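Local coordinates for protein HP0420 homologue (Helicobacter felis, PDB 3LW3) that is of unknown function but adopts a hotdog fold, which many acyl-CoA thioesterases share, and pairs with a second copy of itself, at residues E14-C19 with I31-G36; R113-G116 with I121-F124; A63-A68 with S77-M82. All coordinates share one frame; numbering follows the deposited sequence.

Overall arrangement
Three contacts, each closing a short loop, illustrate how successive elements of a hotdog fold pack on one another. From the N terminus, interaction 1 comes first, laying the loop before strand 29-34 against that strand. Interaction 3 follows, bringing strand 77-86 back alongside helix 57-72, and interaction 2 closes last, at the turn of the hairpin 109-118/121-132. None encloses or crosses another in sequence, yet all three reach the same antiparallel sheet. In space, interaction 3 touches both others: its helix packs Ala-64 on Phe-124, and Ser-77 lies against Val-18. Interactions 1 and 2, with centres about 19 Å apart, fall on opposite sides of the chain's centre. Interactions 1 and 3 also meet the second subunit.

Interaction 1 (E14-C19 with I31-G36)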
# COMPACT_ATOMS: atom_id res chain seq x y z
N GLU B 14 10.14 6.67 19.67
CA GLU B 14 10.23 6.00 20.95
C GLU B 14 8.89 5.38 21.40
O GLU B 14 8.88 4.22 21.82
CB GLU B 14 10.81 6.94 22.03
CG GLU B 14 11.26 6.24 23.33
CD GLU B 14 12.57 5.50 23.17
OE1 GLU B 14 13.50 6.08 22.56
OE2 GLU B 14 12.69 4.36 23.66
N GLY B 15 7.77 6.10 21.31
CA GLY B 15 6.50 5.54 21.78
C GLY B 15 5.68 4.81 20.70
O GLY B 15 4.51 4.43 20.88
N LEU B 16 6.32 4.60 19.55
CA LEU B 16 5.60 3.98 18.43
C LEU B 16 5.70 2.46 18.56
O LEU B 16 6.80 1.89 18.58
CB LEU B 16 6.19 4.46 17.12
CG LEU B 16 5.44 3.92 15.91
CD1 LEU B 16 4.13 4.65 15.83
CD2 LEU B 16 6.27 4.15 14.67
N LEU B 17 4.54 1.81 18.71
CA LEU B 17 4.45 0.38 18.95
C LEU B 17 4.27 -0.46 17.71
O LEU B 17 4.49 -1.68 17.74
CB LEU B 17 3.26 0.10 19.89
CG LEU B 17 3.25 0.85 21.23
CD1 LEU B 17 2.24 0.19 22.18
CD2 LEU B 17 4.64 0.90 21.82
N VAL B 18 3.85 0.15 16.60
CA VAL B 18 3.49 -0.59 15.40
C VAL B 18 4.60 -0.53 14.34
O VAL B 18 5.40 0.39 14.30
CB VAL B 18 2.11 -0.06 14.87
CG1 VAL B 18 2.28 1.34 14.32
CG2 VAL B 18 1.47 -1.05 13.90
N CYS B 19 4.63 -1.54 13.47
CA CYS B 19 5.61 -1.61 12.39
C CYS B 19 7.05 -1.36 12.83
O CYS B 19 7.77 -0.56 12.26
CB CYS B 19 5.22 -0.71 11.22
SG CYS B 19 3.76 -1.37 10.25
N ILE B 31 5.70 12.06 11.21
CA ILE B 31 5.67 13.45 11.66
C ILE B 31 5.06 13.59 13.06
O ILE B 31 5.63 14.30 13.93
CB ILE B 31 4.92 14.34 10.70
CG1 ILE B 31 5.44 14.21 9.27
CG2 ILE B 31 4.92 15.77 11.22
CD1 ILE B 31 6.89 14.59 9.15
N SER B 32 3.94 12.92 13.33
CA SER B 32 3.36 12.96 14.66
C SER B 32 2.37 11.81 14.79
O SER B 32 1.94 11.21 13.79
CB SER B 32 2.57 14.26 14.83
OG SER B 32 1.62 14.40 13.80
N PHE B 33 2.01 11.51 16.03
CA PHE B 33 0.98 10.52 16.29
C PHE B 33 0.50 10.70 17.72
O PHE B 33 1.22 11.28 18.56
CB PHE B 33 1.44 9.08 16.09
CG PHE B 33 2.52 8.63 17.04
CD1 PHE B 33 3.85 9.07 16.90
CD2 PHE B 33 2.21 7.78 18.11
CE1 PHE B 33 4.85 8.64 17.78
CE2 PHE B 33 3.19 7.37 18.99
CZ PHE B 33 4.50 7.80 18.83
N GLY B 34 -0.69 10.19 17.98
CA GLY B 34 -1.28 10.31 19.30
C GLY B 34 -2.70 10.81 19.27
O GLY B 34 -3.20 11.40 18.26
N SER B 35 -3.41 10.53 20.36
CA SER B 35 -4.77 11.02 20.46
C SER B 35 -5.70 10.56 19.29
O SER B 35 -6.63 11.29 18.89
CB SER B 35 -4.80 12.56 20.60
OG SER B 35 -4.04 12.99 21.74
N GLY B 36 -5.48 9.35 18.79
CA GLY B 36 -6.33 8.78 17.74
C GLY B 36 -5.97 9.28 16.32
O GLY B 36 -6.75 9.05 15.38
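Leu-16 and Phe-33 mark the nearest approach of the two backbones, and even there the CA of Leu-16 and the CA of Phe-33 are 8.3 Å apart. That is too wide for strand pairing: 14-19 is irregular chain passing beside strand 31-34, and a side chain has to bridge the gap. Ahead of this point the strand carries a classic beta bulge, in which Ile-31 and Ser-32 both face Thr-39 of the neighbouring strand 37-42.

The bridge is the Phe-33 ring, which points from the strand to the loop. Its CG sits between the backbone N and the carbonyl carbon (chi1 65°), which carries the ring off the strand with its far end leading. CZ of Phe-33 comes 3.7 Å from C of Gly-15, while CE2 of Phe-33 is likewise 3.7 Å from Gly-15 O. The peptide unit joining Gly-15 to Leu-16 thus lies against the outer end of the ring, in an oblique approach.

Leu-16 completes the contact over one face of the ring. With its CG turned anti to the backbone N (chi1 -176°), the branch ending in CD1 reaches back over the aromatic face, and CD1 stands 4.2 Å from the centroid of the Phe-33 ring. It lies merely 6° off the ring normal, a well-centred CH-pi contact. CB of Leu-16 adds apolar packing on CZ of Phe-33 at 4.1 Å.

Asn-73 touches both side chains, and Leu-16 also rests on Cys-70 of helix 57-72. Further along, Cys-19 forms a disulfide with Cys-50 of the second subunit. The arrangement is plain surface packing, in which an aromatic on strand 29-34, an edge strand of the hotdog sheet within this chain, receives the N-terminal segment that runs on to the dimer interface.

Interaction 2 (R113-G116 with I121-F124)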
# COMPACT_ATOMS: atom_id res chain seq x y z
N ARG B 113 -9.67 6.77 8.90
CA ARG B 113 -9.80 7.54 7.67
C ARG B 113 -8.47 8.28 7.43
O ARG B 113 -7.89 8.84 8.35
CB ARG B 113 -10.96 8.53 7.82
CG ARG B 113 -10.92 9.72 6.94
CD ARG B 113 -11.62 9.51 5.69
NE ARG B 113 -12.87 8.76 5.84
CZ ARG B 113 -14.08 9.23 5.55
NH1 ARG B 113 -14.25 10.48 5.10
NH2 ARG B 113 -15.14 8.42 5.70
N VAL B 114 -7.99 8.25 6.19
CA VAL B 114 -6.73 8.89 5.85
C VAL B 114 -6.95 9.87 4.69
O VAL B 114 -7.62 9.53 3.71
CB VAL B 114 -5.61 7.89 5.49
CG1 VAL B 114 -4.34 8.63 5.16
CG2 VAL B 114 -5.33 6.95 6.67
N GLU B 115 -6.47 11.09 4.83
CA GLU B 115 -6.51 12.04 3.71
C GLU B 115 -5.09 12.42 3.41
O GLU B 115 -4.29 12.67 4.31
CB GLU B 115 -7.27 13.29 4.07
CG GLU B 115 -8.71 13.01 4.37
CD GLU B 115 -9.51 14.25 4.67
OE1 GLU B 115 -8.91 15.35 4.88
OE2 GLU B 115 -10.74 14.13 4.72
N GLY B 116 -4.75 12.44 2.13
CA GLY B 116 -3.42 12.85 1.74
C GLY B 116 -3.51 14.20 1.07
O GLY B 116 -4.42 14.40 0.21
N ILE B 121 -4.04 20.60 -0.54
CA ILE B 121 -5.06 20.17 -1.49
C ILE B 121 -5.19 18.67 -1.42
O ILE B 121 -4.19 17.98 -1.51
CB ILE B 121 -4.69 20.58 -2.91
CG1 ILE B 121 -4.44 22.10 -2.96
CG2 ILE B 121 -5.77 20.11 -3.87
CD1 ILE B 121 -3.47 22.54 -4.05
N LYS B 122 -6.40 18.15 -1.24
CA LYS B 122 -6.57 16.71 -1.06
C LYS B 122 -6.24 16.00 -2.37
O LYS B 122 -6.81 16.34 -3.42
CB LYS B 122 -8.00 16.36 -0.66
CG LYS B 122 -8.14 14.89 -0.24
CD LYS B 122 -9.39 14.67 0.59
CE LYS B 122 -10.58 15.13 -0.15
NZ LYS B 122 -11.84 14.55 0.50
N VAL B 123 -5.33 15.03 -2.32
CA VAL B 123 -4.98 14.23 -3.51
C VAL B 123 -5.14 12.71 -3.28
O VAL B 123 -4.93 11.89 -4.18
CB VAL B 123 -3.54 14.49 -3.99
CG1 VAL B 123 -3.39 15.96 -4.45
CG2 VAL B 123 -2.55 14.18 -2.83
N PHE B 124 -5.54 12.35 -2.05
CA PHE B 124 -5.77 10.95 -1.68
C PHE B 124 -6.82 10.91 -0.58
O PHE B 124 -6.83 11.75 0.33
CB PHE B 124 -4.46 10.34 -1.15
CG PHE B 124 -4.60 8.94 -0.63
CD1 PHE B 124 -4.45 7.84 -1.50
CD2 PHE B 124 -4.94 8.71 0.70
CE1 PHE B 124 -4.62 6.54 -1.04
CE2 PHE B 124 -5.10 7.40 1.17
CZ PHE B 124 -4.92 6.33 0.30
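Phe-124 and Gly-116 form an antiparallel hydrogen-bonded pair, and the phenyl ring is turned so that the glycine N lies at its edge, in its plane. CG of Phe-124 is anti to its own backbone N (chi1 175°), which swings the ring back along the partner strand until CE2 meets CG1 of Val-114 at 4.2 Å. Both side chains belong to the inner face of the sheet: each packs on Ala-64 of helix 57-72, and Phe-98 meets the phenyl ring edge-to-face.

Glu-115 and Lys-122 make a looser pair that crosses at a slant: the carboxylate carbon CD of Glu-115 lies 4.1 Å from CD of Lys-122, with CG of Glu-115 beside the same methylene. Their charges are complementary, but OE2 of Glu-115 and NZ of Lys-122, at 4.4 Å, are too far apart for a salt bridge. The lysine bends at chi3 and makes its salt bridge with Glu-125 instead.

Backbone bonds fix the pairing. Gly-116 N donates to Phe-124 O at 2.8 Å, nearly straight. Gly-116 O is gripped twice from the same face of its plane, by Val-123 N at 2.8 Å and by Phe-124 N at 3.3 Å, the second more bent (139° at the hydrogen). Two residues thus face one, a classic beta bulge close to the turn of the hairpin 109-118/121-132.

Interaction 3 (A63-A68 with S77-M82); sequences AASFAA and SLISSM
Ser-65 of helix 57-72 and Ile-79 of strand 77-86 meet where the sheet of this hotdog fold wraps round its central helix, the strand being one of the two outermost of the sheet within this chain. The CA of Ser-65 and the CA of Ile-79 remain 7.7 Å apart, so side chains do the touching. Both residues point toward the opposite segment. The extended chain of Ile-79 (chi2 170°) brings its terminal CD1 to CB of Ser-65 at 3.5 Å, tighter than usual for two carbons.

Met-82 joins from farther along the strand, past a classic beta bulge in which Ser-80 and Ser-81 both face Glu-129. Its chain bends at chi3, so that CE, not sulfur, is the part nearest the helix. At Ser-81 and Met-82 the strand also pairs antiparallel with a strand of the second subunit, carrying the sheet across the dimer interface, while Ser-65 packs on Ala-57 of that subunit. The buried hydroxyl of Ser-65 is satisfied within its own helix by a hydrogen bond with Val-61 O. Across the contact the same OG meets only methyl groups, CD1 of Ile-79 at 3.8 Å and CE of Met-82 at 3.9 Å.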
# COMPACT_ATOMS: atom_id res chain seq x y z
N ALA B 63 2.22 4.58 2.14
CA ALA B 63 2.34 5.71 3.07
C ALA B 63 1.03 5.88 3.90
O ALA B 63 1.07 6.05 5.13
CB ALA B 63 2.66 6.98 2.30
N ALA B 64 -0.12 5.80 3.21
CA ALA B 64 -1.43 5.96 3.86
C ALA B 64 -1.61 4.86 4.91
O ALA B 64 -2.06 5.10 6.04
CB ALA B 64 -2.52 5.88 2.83
N SER B 65 -1.20 3.65 4.55
CA SER B 65 -1.29 2.46 5.43
C SER B 65 -0.50 2.65 6.74
O SER B 65 -1.01 2.39 7.83
CB SER B 65 -0.78 1.19 4.69
OG SER B 65 -1.63 0.83 3.61
N PHE B 66 0.73 3.12 6.61
CA PHE B 66 1.56 3.43 7.74
C PHE B 66 0.89 4.49 8.60
O PHE B 66 0.80 4.29 9.82
CB PHE B 66 2.93 3.86 7.25
CG PHE B 66 3.90 4.21 8.34
CD1 PHE B 66 4.02 3.43 9.50
CD2 PHE B 66 4.76 5.28 8.17
CE1 PHE B 66 4.95 3.76 10.49
CE2 PHE B 66 5.71 5.61 9.11
CZ PHE B 66 5.79 4.87 10.31
N ALA B 67 0.43 5.60 8.02
CA ALA B 67 -0.32 6.63 8.82
C ALA B 67 -1.48 5.98 9.62
O ALA B 67 -1.65 6.22 10.84
CB ALA B 67 -0.93 7.74 7.95
N ALA B 68 -2.28 5.18 8.91
CA ALA B 68 -3.44 4.49 9.51
C ALA B 68 -3.01 3.65 10.73
O ALA B 68 -3.57 3.79 11.80
CB ALA B 68 -4.12 3.63 8.47
N SER B 77 -1.42 -5.51 15.59
CA SER B 77 -2.46 -5.06 14.67
C SER B 77 -2.08 -5.31 13.21
O SER B 77 -0.89 -5.28 12.84
CB SER B 77 -2.78 -3.58 14.89
OG SER B 77 -1.67 -2.72 14.58
N LEU B 78 -3.10 -5.54 12.39
CA LEU B 78 -2.97 -5.78 10.95
C LEU B 78 -4.02 -4.97 10.22
O LEU B 78 -5.18 -4.93 10.63
CB LEU B 78 -3.25 -7.25 10.60
CG LEU B 78 -2.24 -8.30 11.03
CD1 LEU B 78 -2.78 -9.71 10.75
CD2 LEU B 78 -0.92 -8.11 10.33
N ILE B 79 -3.65 -4.44 9.07
CA ILE B 79 -4.66 -3.95 8.14
C ILE B 79 -5.34 -5.13 7.46
O ILE B 79 -4.69 -5.98 6.83
CB ILE B 79 -4.03 -3.00 7.06
CG1 ILE B 79 -3.42 -1.75 7.74
CG2 ILE B 79 -5.06 -2.69 5.99
CD1 ILE B 79 -2.60 -0.92 6.79
N SER B 80 -6.66 -5.18 7.59
CA SER B 80 -7.49 -6.25 6.99
C SER B 80 -8.15 -5.87 5.67
O SER B 80 -8.45 -6.75 4.84
CB SER B 80 -8.57 -6.73 7.98
OG SER B 80 -9.35 -5.64 8.44
N SER B 81 -8.42 -4.58 5.47
CA SER B 81 -9.05 -4.14 4.23
C SER B 81 -8.94 -2.64 4.09
O SER B 81 -8.65 -1.93 5.06
CB SER B 81 -10.51 -4.58 4.13
OG SER B 81 -11.30 -3.90 5.06
N MET B 82 -9.15 -2.17 2.88
CA MET B 82 -9.16 -0.74 2.62
C MET B 82 -9.97 -0.41 1.39
O MET B 82 -10.12 -1.24 0.49
CB MET B 82 -7.71 -0.25 2.40
CG MET B 82 -7.09 -0.76 1.11
SD MET B 82 -5.31 -0.39 0.97
CE MET B 82 -4.59 -1.35 2.27